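Local atomic coordinates of peptide amidase (Stenotrophomonas maltophilia, PDB entry 1M22), a protein that probably catalyses the hydrolysis of amide bonds, as a hydrolase of the amidase signature family. Residues 45-53 with 148-158; 162-173 with 188-199. All coordinates share one frame; numbering follows the deposited sequence.

Contact 1 (45-53 with 148-158); sequences GPRLRAVIE and RGGQTRNPYRI
From the Leu48–Arg153 pair to the Ile52–Gly149 pair the two chains run side by side in opposite directions, and Arg153 N donates to Leu48 O (2.9 Å) as the backbone hydrogen bond between them. Next along, Thr152 OG1 bonds to Arg49 O (2.8 Å) from above the carbonyl plane; with OG1 beside its own backbone N (chi1 -65°), the short threonine can serve a neighbouring carbonyl. A water bridges Arg49 O and Gly149 O. Arg49, bent at chi3, lays a guanidinium face over Gly149 O and Gly150 CA. Gly150 suits this place twice over: its phi is positive, and Arg49 NH1 lies too close to leave room for a side chain. Segment 45-53 leads into strand 51-54, an outermost strand of the mixed sheet, where Ile52 and Glu53 form a classic beta bulge opposite Lys127. Ile52 CD1 packs 3.7 Å from Gly149 N, and its side chain crosses that of Arg148 at about a right angle. Arg148 NH2 forms a salt bridge with Glu53 OE1 (2.9 Å), which lies near the guanidinium plane, while the carboxylate is turned 83° against it. At the far end, Leu48 CD2 lies 4.0 Å from both Pro155 CB and Ile158 CG2, an apolar patch for a branched side chain.

Contact 2 (162-173 with 188-199); sequences PCGSSSGSAVAV and GSIVCPAAINGV
Cys163, Ala170 and Asn197 carry the largest buried areas where these segments meet and bring together the two serines of the Ser-cisSer-Lys catalytic triad of the amidase signature fold; Lys86 completes it. Ser189, the nucleophile, and Ser165, which follows a cis peptide bond, come from opposite sides of the contact, their OG atoms 2.7 Å apart. Ser165 OG is hydrogen-bonded to Lys86 NZ, and Ser165 N makes a weak bond to Ser189 OG. Ser166 steadies the nucleophile's backbone: its N reaches Ser189 O on a lone pair, while its OG (2.7 Å) comes from above the carbonyl plane.

Cys163 packs along one side of helix 191-196. Its CB meets Pro193 CA and Ile196 CG1, and its SG approaches Cys192 SG to 3.2 Å; no disulfide is present here, although one between these cysteines has been seen in another structure of this protein. Ala170, on helix 167-174, faces helix 191-196 with a methyl small enough to let its CB sit 3.4 Å from Pro193 O and 4.0 Å from Pro193 CB. Val173 CG1 and Val199 CG1 extend the apolar contact.

Asn197 ties the loop at Pro162 to the end of helix 191-196, which a Schellman motif closes at Gly198. With CG beside its backbone N (chi1 -66°), the amide folds back along the helix, and an amide suits the place because one NH2 can serve two carbonyls. Asn197 ND2 donates to Pro162 O (2.9 Å) across the contact and to Pro193 O (2.9 Å), which it meets from the face opposite Asn197 N.

Overall arrangement
Contact 2 is almost wholly buried near the centre of the chain, whereas contact 1 is partly buried at an edge of the large mixed sheet; their centres lie about 12 Å apart. The chemistry matches the setting: arginines, a carboxylate and bridging waters mark the partly exposed contact 1, while serine hydroxyls, thiols, small apolar groups and one amide fill contact 2, which holds the catalytic serines. The two meet directly: Asn154 ND2 probably bonds to Ile196 O, and Pro155 packs on Asn197. Helix 167-174 serves both, since Val171 touches Leu48, Ala50, Thr152 and Pro155 on one hand and Asn197 on the other. Asn129 likewise bonds to residues of 45-53, 148-158 and 162-173.

Contact 1 (45-53 with 148-158)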
ATOM      1  N   GLY A  45      14.073 -16.656  13.858  1.00 16.59           N
ATOM      2  CA  GLY A  45      15.167 -16.176  13.032  1.00 15.49           C
ATOM      3  C   GLY A  45      15.299 -14.666  13.142  1.00 14.81           C
ATOM      4  O   GLY A  45      15.382 -14.141  14.252  1.00 15.31           O
ATOM      5  N   PRO A  46      15.310 -13.935  12.013  1.00 11.94           N
ATOM      6  CA  PRO A  46      15.432 -12.473  12.024  1.00 11.78           C
ATOM      7  C   PRO A  46      14.252 -11.748  12.675  1.00 10.78           C
ATOM      8  O   PRO A  46      14.343 -10.559  12.975  1.00 11.78           O
ATOM      9  CB  PRO A  46      15.592 -12.129  10.544  1.00 13.58           C
ATOM     10  CG  PRO A  46      14.802 -13.198   9.867  1.00 13.29           C
ATOM     11  CD  PRO A  46      15.205 -14.442  10.633  1.00 13.90           C
ATOM     12  N   ARG A  47      13.154 -12.469  12.894  1.00  9.95           N
ATOM     13  CA  ARG A  47      11.963 -11.907  13.532  1.00 11.18           C
ATOM     14  C   ARG A  47      11.462 -10.646  12.836  1.00 10.30           C
ATOM     15  O   ARG A  47      11.394  -9.575  13.441  1.00 11.05           O
ATOM     16  CB  ARG A  47      12.249 -11.574  15.000  1.00 13.52           C
ATOM     17  CG  ARG A  47      12.652 -12.749  15.868  1.00 20.38           C
ATOM     18  CD  ARG A  47      12.921 -12.270  17.287  1.00 24.07           C
ATOM     19  NE  ARG A  47      13.389 -13.338  18.162  1.00 30.38           N
ATOM     20  CZ  ARG A  47      13.741 -13.164  19.431  1.00 31.11           C
ATOM     21  NH1 ARG A  47      13.677 -11.958  19.981  1.00 33.28           N
ATOM     22  NH2 ARG A  47      14.160 -14.195  20.152  1.00 32.82           N
ATOM     23  N   LEU A  48      11.097 -10.776  11.567  1.00  8.43           N
ATOM     24  CA  LEU A  48      10.612  -9.629  10.809  1.00  8.21           C
ATOM     25  C   LEU A  48       9.310  -9.062  11.363  1.00  7.17           C
ATOM     26  O   LEU A  48       9.040  -7.870  11.217  1.00  7.88           O
ATOM     27  CB  LEU A  48      10.419 -10.021   9.345  1.00  7.69           C
ATOM     28  CG  LEU A  48      11.662 -10.526   8.607  1.00  7.95           C
ATOM     29  CD1 LEU A  48      11.284 -10.936   7.190  1.00  8.04           C
ATOM     30  CD2 LEU A  48      12.731  -9.442   8.579  1.00  8.71           C
ATOM     31  N   ARG A  49       8.513  -9.919  11.996  1.00  7.62           N
ATOM     32  CA  ARG A  49       7.226  -9.530  12.567  1.00  8.17           C
ATOM     33  C   ARG A  49       6.331  -8.792  11.579  1.00  8.20           C
ATOM     34  O   ARG A  49       5.664  -7.811  11.922  1.00  9.07           O
ATOM     35  CB  ARG A  49       7.422  -8.685  13.828  1.00  9.96           C
ATOM     36  CG  ARG A  49       8.176  -9.416  14.927  1.00 14.71           C
ATOM     37  CD  ARG A  49       7.782  -8.912  16.301  1.00 19.73           C
ATOM     38  NE  ARG A  49       6.463  -9.402  16.687  1.00 27.06           N
ATOM     39  CZ  ARG A  49       5.926  -9.238  17.892  1.00 27.65           C
ATOM     40  NH1 ARG A  49       6.596  -8.593  18.837  1.00 30.46           N
ATOM     41  NH2 ARG A  49       4.722  -9.728  18.154  1.00 26.88           N
ATOM     42  N   ALA A  50       6.310  -9.277  10.344  1.00  7.90           N
ATOM     43  CA  ALA A  50       5.473  -8.674   9.315  1.00  7.47           C
ATOM     44  C   ALA A  50       4.029  -9.161   9.442  1.00  6.36           C
ATOM     45  O   ALA A  50       3.092  -8.445   9.086  1.00  7.61           O
ATOM     46  CB  ALA A  50       6.013  -9.019   7.936  1.00  8.16           C
ATOM     47  N   VAL A  51       3.855 -10.376   9.953  1.00  7.23           N
ATOM     48  CA  VAL A  51       2.535 -10.980  10.098  1.00  8.11           C
ATOM     49  C   VAL A  51       2.032 -10.893  11.534  1.00  8.55           C
ATOM     50  O   VAL A  51       2.608 -11.492  12.443  1.00 10.66           O
ATOM     51  CB  VAL A  51       2.578 -12.456   9.649  1.00  8.82           C
ATOM     52  CG1 VAL A  51       1.209 -13.087   9.791  1.00  9.65           C
ATOM     53  CG2 VAL A  51       3.047 -12.537   8.205  1.00  9.08           C
ATOM     54  N   ILE A  52       0.946 -10.152  11.729  1.00  7.56           N
ATOM     55  CA  ILE A  52       0.376  -9.958  13.056  1.00  8.98           C
ATOM     56  C   ILE A  52      -0.588 -11.081  13.462  1.00 10.06           C
ATOM     57  O   ILE A  52      -0.761 -11.352  14.650  1.00 10.49           O
ATOM     58  CB  ILE A  52      -0.305  -8.556  13.134  1.00  7.96           C
ATOM     59  CG1 ILE A  52      -0.660  -8.216  14.581  1.00 10.93           C
ATOM     60  CG2 ILE A  52      -1.528  -8.510  12.228  1.00  9.34           C
ATOM     61  CD1 ILE A  52      -1.139  -6.784  14.770  1.00 10.72           C
ATOM     62  N   GLU A  53      -1.204 -11.742  12.485  1.00  9.07           N
ATOM     63  CA  GLU A  53      -2.116 -12.846  12.785  1.00  9.01           C
ATOM     64  C   GLU A  53      -2.276 -13.769  11.590  1.00  9.40           C
ATOM     65  O   GLU A  53      -2.459 -13.314  10.462  1.00 10.58           O
ATOM     66  CB  GLU A  53      -3.502 -12.330  13.207  1.00  9.35           C
ATOM     67  CG  GLU A  53      -4.413 -13.437  13.761  1.00 11.98           C
ATOM     68  CD  GLU A  53      -5.833 -12.978  14.071  1.00 15.58           C
ATOM     69  OE1 GLU A  53      -6.094 -11.758  14.087  1.00 15.62           O
ATOM     70  OE2 GLU A  53      -6.695 -13.852  14.309  1.00 17.76           O
ATOM     71  N   ARG A 148       0.005  -4.454  19.483  1.00  9.53           N
ATOM     72  CA  ARG A 148      -0.351  -5.848  19.269  1.00 10.11           C
ATOM     73  C   ARG A 148       0.637  -6.613  18.393  1.00 11.28           C
ATOM     74  O   ARG A 148       0.863  -7.804  18.605  1.00 13.83           O
ATOM     75  CB  ARG A 148      -1.755  -5.937  18.663  1.00 11.06           C
ATOM     76  CG  ARG A 148      -2.233  -7.351  18.391  1.00 10.81           C
ATOM     77  CD  ARG A 148      -3.731  -7.391  18.120  1.00 14.27           C
ATOM     78  NE  ARG A 148      -4.192  -8.737  17.792  1.00 14.27           N
ATOM     79  CZ  ARG A 148      -4.446  -9.165  16.559  1.00 13.46           C
ATOM     80  NH1 ARG A 148      -4.292  -8.352  15.523  1.00 12.76           N
ATOM     81  NH2 ARG A 148      -4.842 -10.414  16.359  1.00 14.72           N
ATOM     82  N   GLY A 149       1.236  -5.933  17.421  1.00  8.79           N
ATOM     83  CA  GLY A 149       2.163  -6.610  16.528  1.00  9.54           C
ATOM     84  C   GLY A 149       3.642  -6.391  16.771  1.00  8.75           C
ATOM     85  O   GLY A 149       4.480  -7.045  16.152  1.00  9.66           O
ATOM     86  N   GLY A 150       3.978  -5.484  17.676  1.00  8.23           N
ATOM     87  CA  GLY A 150       5.380  -5.225  17.927  1.00  8.08           C
ATOM     88  C   GLY A 150       6.006  -4.428  16.799  1.00  7.76           C
ATOM     89  O   GLY A 150       5.318  -3.711  16.067  1.00  8.11           O
ATOM     90  N   GLN A 151       7.314  -4.580  16.641  1.00  7.97           N
ATOM     91  CA  GLN A 151       8.068  -3.854  15.630  1.00  8.20           C
ATOM     92  C   GLN A 151       8.417  -4.660  14.388  1.00  8.06           C
ATOM     93  O   GLN A 151       9.159  -5.639  14.458  1.00  9.50           O
ATOM     94  CB  GLN A 151       9.362  -3.332  16.252  1.00  8.81           C
ATOM     95  CG  GLN A 151      10.223  -2.525  15.303  1.00  9.75           C
ATOM     96  CD  GLN A 151       9.580  -1.212  14.916  1.00 10.01           C
ATOM     97  OE1 GLN A 151       9.287  -0.375  15.772  1.00 11.55           O
ATOM     98  NE2 GLN A 151       9.355  -1.022  13.619  1.00  8.91           N
ATOM     99  N   THR A 152       7.885  -4.245  13.244  1.00  6.38           N
ATOM    100  CA  THR A 152       8.200  -4.914  11.990  1.00  6.83           C
ATOM    101  C   THR A 152       9.580  -4.407  11.569  1.00  5.31           C
ATOM    102  O   THR A 152       9.912  -3.242  11.783  1.00  7.18           O
ATOM    103  CB  THR A 152       7.143  -4.584  10.914  1.00  6.94           C
ATOM    104  OG1 THR A 152       5.877  -5.119  11.322  1.00  8.92           O
ATOM    105  CG2 THR A 152       7.528  -5.184   9.566  1.00  7.24           C
ATOM    106  N   ARG A 153      10.383  -5.284  10.974  1.00  6.23           N
ATOM    107  CA  ARG A 153      11.736  -4.929  10.562  1.00  7.00           C
ATOM    108  C   ARG A 153      11.978  -5.028   9.064  1.00  6.62           C
ATOM    109  O   ARG A 153      11.398  -5.875   8.387  1.00  7.53           O
ATOM    110  CB  ARG A 153      12.745  -5.820  11.295  1.00  7.66           C
ATOM    111  CG  ARG A 153      12.693  -5.646  12.803  1.00 12.47           C
ATOM    112  CD  ARG A 153      13.584  -6.629  13.537  1.00 16.10           C
ATOM    113  NE  ARG A 153      13.544  -6.390  14.979  1.00 17.24           N
ATOM    114  CZ  ARG A 153      14.141  -5.369  15.589  1.00 19.72           C
ATOM    115  NH1 ARG A 153      14.835  -4.481  14.889  1.00 18.44           N
ATOM    116  NH2 ARG A 153      14.039  -5.232  16.903  1.00 22.33           N
ATOM    117  N   ASN A 154      12.847  -4.158   8.556  1.00  6.26           N
ATOM    118  CA  ASN A 154      13.194  -4.164   7.138  1.00  6.00           C
ATOM    119  C   ASN A 154      14.054  -5.406   6.893  1.00  6.89           C
ATOM    120  O   ASN A 154      15.091  -5.586   7.534  1.00  7.52           O
ATOM    121  CB  ASN A 154      13.983  -2.905   6.794  1.00  6.20           C
ATOM    122  CG  ASN A 154      14.168  -2.723   5.310  1.00  7.32           C
ATOM    123  OD1 ASN A 154      14.600  -3.642   4.609  1.00  6.90           O
ATOM    124  ND2 ASN A 154      13.844  -1.529   4.816  1.00  6.95           N
ATOM    125  N   PRO A 155      13.645  -6.273   5.959  1.00  6.20           N
ATOM    126  CA  PRO A 155      14.426  -7.485   5.690  1.00  7.38           C
ATOM    127  C   PRO A 155      15.803  -7.274   5.073  1.00  6.98           C
ATOM    128  O   PRO A 155      16.645  -8.177   5.109  1.00  9.33           O
ATOM    129  CB  PRO A 155      13.495  -8.302   4.798  1.00  7.51           C
ATOM    130  CG  PRO A 155      12.767  -7.244   4.022  1.00  7.21           C
ATOM    131  CD  PRO A 155      12.467  -6.189   5.073  1.00  6.43           C
ATOM    132  N   TYR A 156      16.042  -6.095   4.508  1.00  6.63           N
ATOM    133  CA  TYR A 156      17.337  -5.811   3.898  1.00  6.87           C
ATOM    134  C   TYR A 156      18.396  -5.493   4.949  1.00  9.12           C
ATOM    135  O   TYR A 156      19.590  -5.624   4.695  1.00 11.11           O
ATOM    136  CB  TYR A 156      17.217  -4.668   2.880  1.00  7.84           C
ATOM    137  CG  TYR A 156      16.454  -5.079   1.640  1.00  7.01           C
ATOM    138  CD1 TYR A 156      15.060  -5.086   1.624  1.00  8.08           C
ATOM    139  CD2 TYR A 156      17.130  -5.543   0.510  1.00  8.40           C
ATOM    140  CE1 TYR A 156      14.357  -5.554   0.513  1.00  6.64           C
ATOM    141  CE2 TYR A 156      16.437  -6.014  -0.603  1.00  8.03           C
ATOM    142  CZ  TYR A 156      15.052  -6.017  -0.592  1.00  6.75           C
ATOM    143  OH  TYR A 156      14.361  -6.500  -1.686  1.00  9.31           O
ATOM    144  N   ARG A 157      17.941  -5.082   6.127  1.00  7.75           N
ATOM    145  CA  ARG A 157      18.816  -4.764   7.257  1.00  8.97           C
ATOM    146  C   ARG A 157      17.840  -4.662   8.423  1.00  8.21           C
ATOM    147  O   ARG A 157      17.192  -3.636   8.608  1.00  7.53           O
ATOM    148  CB  ARG A 157      19.531  -3.443   7.011  1.00  9.35           C
ATOM    149  CG  ARG A 157      20.641  -3.132   7.981  1.00 12.85           C
ATOM    150  CD  ARG A 157      21.392  -1.936   7.423  1.00 16.08           C
ATOM    151  NE  ARG A 157      22.595  -2.383   6.796  1.00 20.33           N
ATOM    152  CZ  ARG A 157      23.069  -2.357   5.556  1.00 26.03           C
ATOM    153  NH1 ARG A 157      22.487  -1.854   4.474  1.00 23.38           N
ATOM    154  NH2 ARG A 157      24.255  -2.915   5.453  1.00 28.16           N
ATOM    155  N   ILE A 158      17.744  -5.732   9.208  1.00  8.91           N
ATOM    156  CA  ILE A 158      16.766  -5.801  10.293  1.00  8.96           C
ATOM    157  C   ILE A 158      16.818  -4.759  11.399  1.00  7.49           C
ATOM    158  O   ILE A 158      15.887  -4.654  12.194  1.00  9.21           O
ATOM    159  CB  ILE A 158      16.724  -7.228  10.907  1.00 10.58           C
ATOM    160  CG1 ILE A 158      18.088  -7.615  11.480  1.00 14.12           C
ATOM    161  CG2 ILE A 158      16.295  -8.225   9.842  1.00 13.48           C
ATOM    162  CD1 ILE A 158      18.392  -7.002  12.832  1.00 17.32           C
TER
HETATM  163  O   HOH W   1      10.834  -7.661  15.364  1.00 16.11           O
HETATM  164  O   HOH W   2       3.665  -8.334  13.858  1.00 10.23           O
HETATM  165  O   HOH W   3       8.819  -6.151  18.571  1.00 16.79           O
HETATM  166  O   HOH W   4      -5.245  -9.478  13.070  1.00 12.09           O

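Contact 2 (162-173 with 188-199)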
ATOM      1  N   PRO A 162      11.046  -0.323   8.232  1.00  6.40           N
ATOM      2  CA  PRO A 162      10.319  -0.838   7.069  1.00  6.33           C
ATOM      3  C   PRO A 162       9.400   0.280   6.567  1.00  7.34           C
ATOM      4  O   PRO A 162       8.684   0.108   5.585  1.00  7.76           O
ATOM      5  CB  PRO A 162       9.514  -1.984   7.657  1.00  7.91           C
ATOM      6  CG  PRO A 162       9.144  -1.446   9.009  1.00  6.71           C
ATOM      7  CD  PRO A 162      10.453  -0.835   9.484  1.00  6.39           C
ATOM      8  N   CYS A 163       9.448   1.427   7.243  1.00  6.58           N
ATOM      9  CA  CYS A 163       8.581   2.569   6.942  1.00  7.01           C
ATOM     10  C   CYS A 163       7.133   2.138   7.248  1.00  6.95           C
ATOM     11  O   CYS A 163       6.929   1.165   7.973  1.00  8.12           O
ATOM     12  CB  CYS A 163       8.732   3.025   5.485  1.00  9.15           C
ATOM     13  SG  CYS A 163       8.074   4.691   5.148  1.00 14.20           S
ATOM     14  N   GLY A 164       6.135   2.837   6.707  1.00  7.04           N
ATOM     15  CA  GLY A 164       4.743   2.501   7.002  1.00  7.75           C
ATOM     16  C   GLY A 164       3.785   3.333   6.164  1.00  7.26           C
ATOM     17  O   GLY A 164       4.266   4.169   5.416  1.00  7.13           O
ATOM     18  N   SER A 165       2.472   3.280   6.404  1.00 15.41           N
ATOM     19  CA  SER A 165       1.902   2.580   7.500  1.00 10.94           C
ATOM     20  C   SER A 165       1.654   1.066   7.122  1.00  7.87           C
ATOM     21  O   SER A 165       1.238   0.260   7.940  1.00  6.61           O
ATOM     22  CB  SER A 165       0.740   3.107   8.229  1.00 18.17           C
ATOM     23  OG  SER A 165      -0.352   3.257   7.337  1.00  8.29           O
ATOM     24  N   SER A 166       1.899   0.698   5.871  1.00  6.40           N
ATOM     25  CA  SER A 166       1.703  -0.684   5.390  1.00  5.48           C
ATOM     26  C   SER A 166       3.015  -1.459   5.502  1.00  5.98           C
ATOM     27  O   SER A 166       3.469  -2.098   4.545  1.00  8.08           O
ATOM     28  CB  SER A 166       1.263  -0.676   3.921  1.00  5.40           C
ATOM     29  OG  SER A 166       0.075   0.077   3.720  1.00  5.56           O
ATOM     30  N   SER A 167       3.599  -1.418   6.692  1.00  6.21           N
ATOM     31  CA  SER A 167       4.886  -2.036   6.962  1.00  6.34           C
ATOM     32  C   SER A 167       4.962  -3.534   6.703  1.00  5.33           C
ATOM     33  O   SER A 167       5.803  -3.991   5.926  1.00  6.37           O
ATOM     34  CB  SER A 167       5.280  -1.745   8.409  1.00  7.46           C
ATOM     35  OG  SER A 167       4.974  -0.401   8.757  1.00  7.99           O
ATOM     36  N   GLY A 168       4.089  -4.291   7.356  1.00  5.57           N
ATOM     37  CA  GLY A 168       4.090  -5.732   7.204  1.00  7.03           C
ATOM     38  C   GLY A 168       3.799  -6.209   5.800  1.00  6.40           C
ATOM     39  O   GLY A 168       4.368  -7.204   5.351  1.00  7.09           O
ATOM     40  N   SER A 169       2.914  -5.519   5.095  1.00  6.59           N
ATOM     41  CA  SER A 169       2.599  -5.940   3.740  1.00  5.28           C
ATOM     42  C   SER A 169       3.802  -5.799   2.816  1.00  6.26           C
ATOM     43  O   SER A 169       4.072  -6.690   2.014  1.00  7.32           O
ATOM     44  CB  SER A 169       1.408  -5.152   3.194  1.00  6.69           C
ATOM     45  OG  SER A 169       0.198  -5.617   3.774  1.00  9.16           O
ATOM     46  N   ALA A 170       4.532  -4.694   2.935  1.00  5.40           N
ATOM     47  CA  ALA A 170       5.706  -4.479   2.097  1.00  5.77           C
ATOM     48  C   ALA A 170       6.801  -5.489   2.440  1.00  6.17           C
ATOM     49  O   ALA A 170       7.388  -6.109   1.552  1.00  5.69           O
ATOM     50  CB  ALA A 170       6.229  -3.060   2.277  1.00  6.02           C
ATOM     51  N   VAL A 171       7.064  -5.659   3.732  1.00  5.95           N
ATOM     52  CA  VAL A 171       8.087  -6.594   4.176  1.00  5.80           C
ATOM     53  C   VAL A 171       7.745  -8.026   3.777  1.00  5.76           C
ATOM     54  O   VAL A 171       8.606  -8.762   3.295  1.00  6.40           O
ATOM     55  CB  VAL A 171       8.273  -6.519   5.705  1.00  5.89           C
ATOM     56  CG1 VAL A 171       9.163  -7.659   6.185  1.00  7.68           C
ATOM     57  CG2 VAL A 171       8.891  -5.181   6.080  1.00  6.28           C
ATOM     58  N   ALA A 172       6.488  -8.421   3.961  1.00  6.03           N
ATOM     59  CA  ALA A 172       6.076  -9.778   3.612  1.00  5.75           C
ATOM     60  C   ALA A 172       6.306 -10.079   2.132  1.00  6.27           C
ATOM     61  O   ALA A 172       6.790 -11.152   1.774  1.00  6.62           O
ATOM     62  CB  ALA A 172       4.615  -9.985   3.967  1.00  6.94           C
ATOM     63  N   VAL A 173       5.957  -9.136   1.268  1.00  6.61           N
ATOM     64  CA  VAL A 173       6.151  -9.346  -0.158  1.00  7.52           C
ATOM     65  C   VAL A 173       7.642  -9.392  -0.503  1.00  6.48           C
ATOM     66  O   VAL A 173       8.081 -10.233  -1.290  1.00  6.54           O
ATOM     67  CB  VAL A 173       5.443  -8.237  -0.972  1.00  9.64           C
ATOM     68  CG1 VAL A 173       5.827  -8.332  -2.440  1.00 11.81           C
ATOM     69  CG2 VAL A 173       3.934  -8.377  -0.814  1.00 10.52           C
ATOM     70  N   GLY A 188       1.286   8.375   1.627  1.00  7.22           N
ATOM     71  CA  GLY A 188       2.559   7.677   1.584  1.00  7.72           C
ATOM     72  C   GLY A 188       2.589   6.248   2.101  1.00  7.26           C
ATOM     73  O   GLY A 188       3.563   5.532   1.850  1.00  8.09           O
ATOM     74  N   SER A 189       1.528   5.812   2.779  1.00  6.52           N
ATOM     75  CA  SER A 189       1.502   4.477   3.383  1.00  6.94           C
ATOM     76  C   SER A 189       1.613   3.238   2.503  1.00  6.06           C
ATOM     77  O   SER A 189       1.765   2.132   3.028  1.00  6.44           O
ATOM     78  CB  SER A 189       0.293   4.342   4.305  1.00  8.42           C
ATOM     79  OG  SER A 189       0.528   5.043   5.517  1.00 17.00           O
ATOM     80  N   ILE A 190       1.500   3.393   1.188  1.00  5.35           N
ATOM     81  CA  ILE A 190       1.703   2.253   0.302  1.00  5.01           C
ATOM     82  C   ILE A 190       3.027   2.445  -0.432  1.00  5.36           C
ATOM     83  O   ILE A 190       3.925   1.610  -0.331  1.00  6.74           O
ATOM     84  CB  ILE A 190       0.585   2.089  -0.761  1.00  5.00           C
ATOM     85  CG1 ILE A 190      -0.663   1.476  -0.118  1.00  6.39           C
ATOM     86  CG2 ILE A 190       1.075   1.188  -1.908  1.00  7.02           C
ATOM     87  CD1 ILE A 190      -1.863   1.424  -1.039  1.00  6.99           C
ATOM     88  N   VAL A 191       3.175   3.563  -1.133  1.00  5.68           N
ATOM     89  CA  VAL A 191       4.388   3.770  -1.914  1.00  6.53           C
ATOM     90  C   VAL A 191       5.683   3.916  -1.132  1.00  6.22           C
ATOM     91  O   VAL A 191       6.729   3.469  -1.596  1.00  6.30           O
ATOM     92  CB  VAL A 191       4.235   4.961  -2.906  1.00  6.46           C
ATOM     93  CG1 VAL A 191       3.119   4.657  -3.895  1.00  8.24           C
ATOM     94  CG2 VAL A 191       3.954   6.256  -2.159  1.00  9.19           C
ATOM     95  N   CYS A 192       5.628   4.514   0.052  1.00  6.28           N
ATOM     96  CA  CYS A 192       6.854   4.675   0.826  1.00  8.70           C
ATOM     97  C   CYS A 192       7.390   3.335   1.330  1.00  6.14           C
ATOM     98  O   CYS A 192       8.553   3.005   1.087  1.00  6.57           O
ATOM     99  CB  CYS A 192       6.638   5.634   1.995  1.00  8.10           C
ATOM    100  SG  CYS A 192       8.146   6.495   2.473  1.00 22.03           S
ATOM    101  N   PRO A 193       6.563   2.546   2.040  1.00  5.54           N
ATOM    102  CA  PRO A 193       7.124   1.268   2.493  1.00  6.01           C
ATOM    103  C   PRO A 193       7.440   0.337   1.324  1.00  6.27           C
ATOM    104  O   PRO A 193       8.339  -0.493   1.409  1.00  6.12           O
ATOM    105  CB  PRO A 193       6.054   0.722   3.445  1.00  6.63           C
ATOM    106  CG  PRO A 193       4.787   1.401   3.000  1.00  6.60           C
ATOM    107  CD  PRO A 193       5.242   2.793   2.644  1.00  6.37           C
ATOM    108  N   ALA A 194       6.714   0.469   0.220  1.00  5.26           N
ATOM    109  CA  ALA A 194       7.015  -0.376  -0.926  1.00  5.51           C
ATOM    110  C   ALA A 194       8.429  -0.047  -1.422  1.00  6.03           C
ATOM    111  O   ALA A 194       9.250  -0.944  -1.627  1.00  5.56           O
ATOM    112  CB  ALA A 194       5.991  -0.155  -2.036  1.00  5.49           C
ATOM    113  N   ALA A 195       8.726   1.238  -1.594  1.00  5.00           N
ATOM    114  CA  ALA A 195      10.046   1.645  -2.067  1.00  6.03           C
ATOM    115  C   ALA A 195      11.147   1.268  -1.075  1.00  5.93           C
ATOM    116  O   ALA A 195      12.206   0.770  -1.467  1.00  6.26           O
ATOM    117  CB  ALA A 195      10.069   3.152  -2.320  1.00  6.39           C
ATOM    118  N   ILE A 196      10.887   1.517   0.205  1.00  6.02           N
ATOM    119  CA  ILE A 196      11.839   1.241   1.280  1.00  4.68           C
ATOM    120  C   ILE A 196      12.200  -0.242   1.378  1.00  5.90           C
ATOM    121  O   ILE A 196      13.317  -0.593   1.783  1.00  6.38           O
ATOM    122  CB  ILE A 196      11.254   1.760   2.622  1.00  5.60           C
ATOM    123  CG1 ILE A 196      11.321   3.292   2.651  1.00  7.51           C
ATOM    124  CG2 ILE A 196      11.984   1.141   3.819  1.00  6.31           C
ATOM    125  CD1 ILE A 196      12.716   3.854   2.832  1.00  8.94           C
ATOM    126  N   ASN A 197      11.267  -1.106   0.993  1.00  5.66           N
ATOM    127  CA  ASN A 197      11.486  -2.548   1.041  1.00  6.25           C
ATOM    128  C   ASN A 197      11.674  -3.196  -0.335  1.00  5.86           C
ATOM    129  O   ASN A 197      11.521  -4.408  -0.487  1.00  6.37           O
ATOM    130  CB  ASN A 197      10.343  -3.216   1.814  1.00  5.10           C
ATOM    131  CG  ASN A 197      10.322  -2.812   3.279  1.00  7.09           C
ATOM    132  OD1 ASN A 197      11.150  -3.270   4.074  1.00  8.52           O
ATOM    133  ND2 ASN A 197       9.389  -1.942   3.645  1.00  6.61           N
ATOM    134  N   GLY A 198      11.995  -2.380  -1.337  1.00  5.11           N
ATOM    135  CA  GLY A 198      12.272  -2.894  -2.669  1.00  5.70           C
ATOM    136  C   GLY A 198      11.201  -3.639  -3.436  1.00  5.24           C
ATOM    137  O   GLY A 198      11.509  -4.587  -4.168  1.00  6.26           O
ATOM    138  N   VAL A 199       9.951  -3.209  -3.300  1.00  4.99           N
ATOM    139  CA  VAL A 199       8.854  -3.849  -4.013  1.00  4.79           C
ATOM    140  C   VAL A 199       7.983  -2.816  -4.711  1.00  5.20           C
ATOM    141  O   VAL A 199       8.183  -1.606  -4.558  1.00  6.17           O
ATOM    142  CB  VAL A 199       7.966  -4.708  -3.067  1.00  5.41           C
ATOM    143  CG1 VAL A 199       8.795  -5.829  -2.454  1.00  6.85           C
ATOM    144  CG2 VAL A 199       7.352  -3.841  -1.980  1.00  6.61           C
TER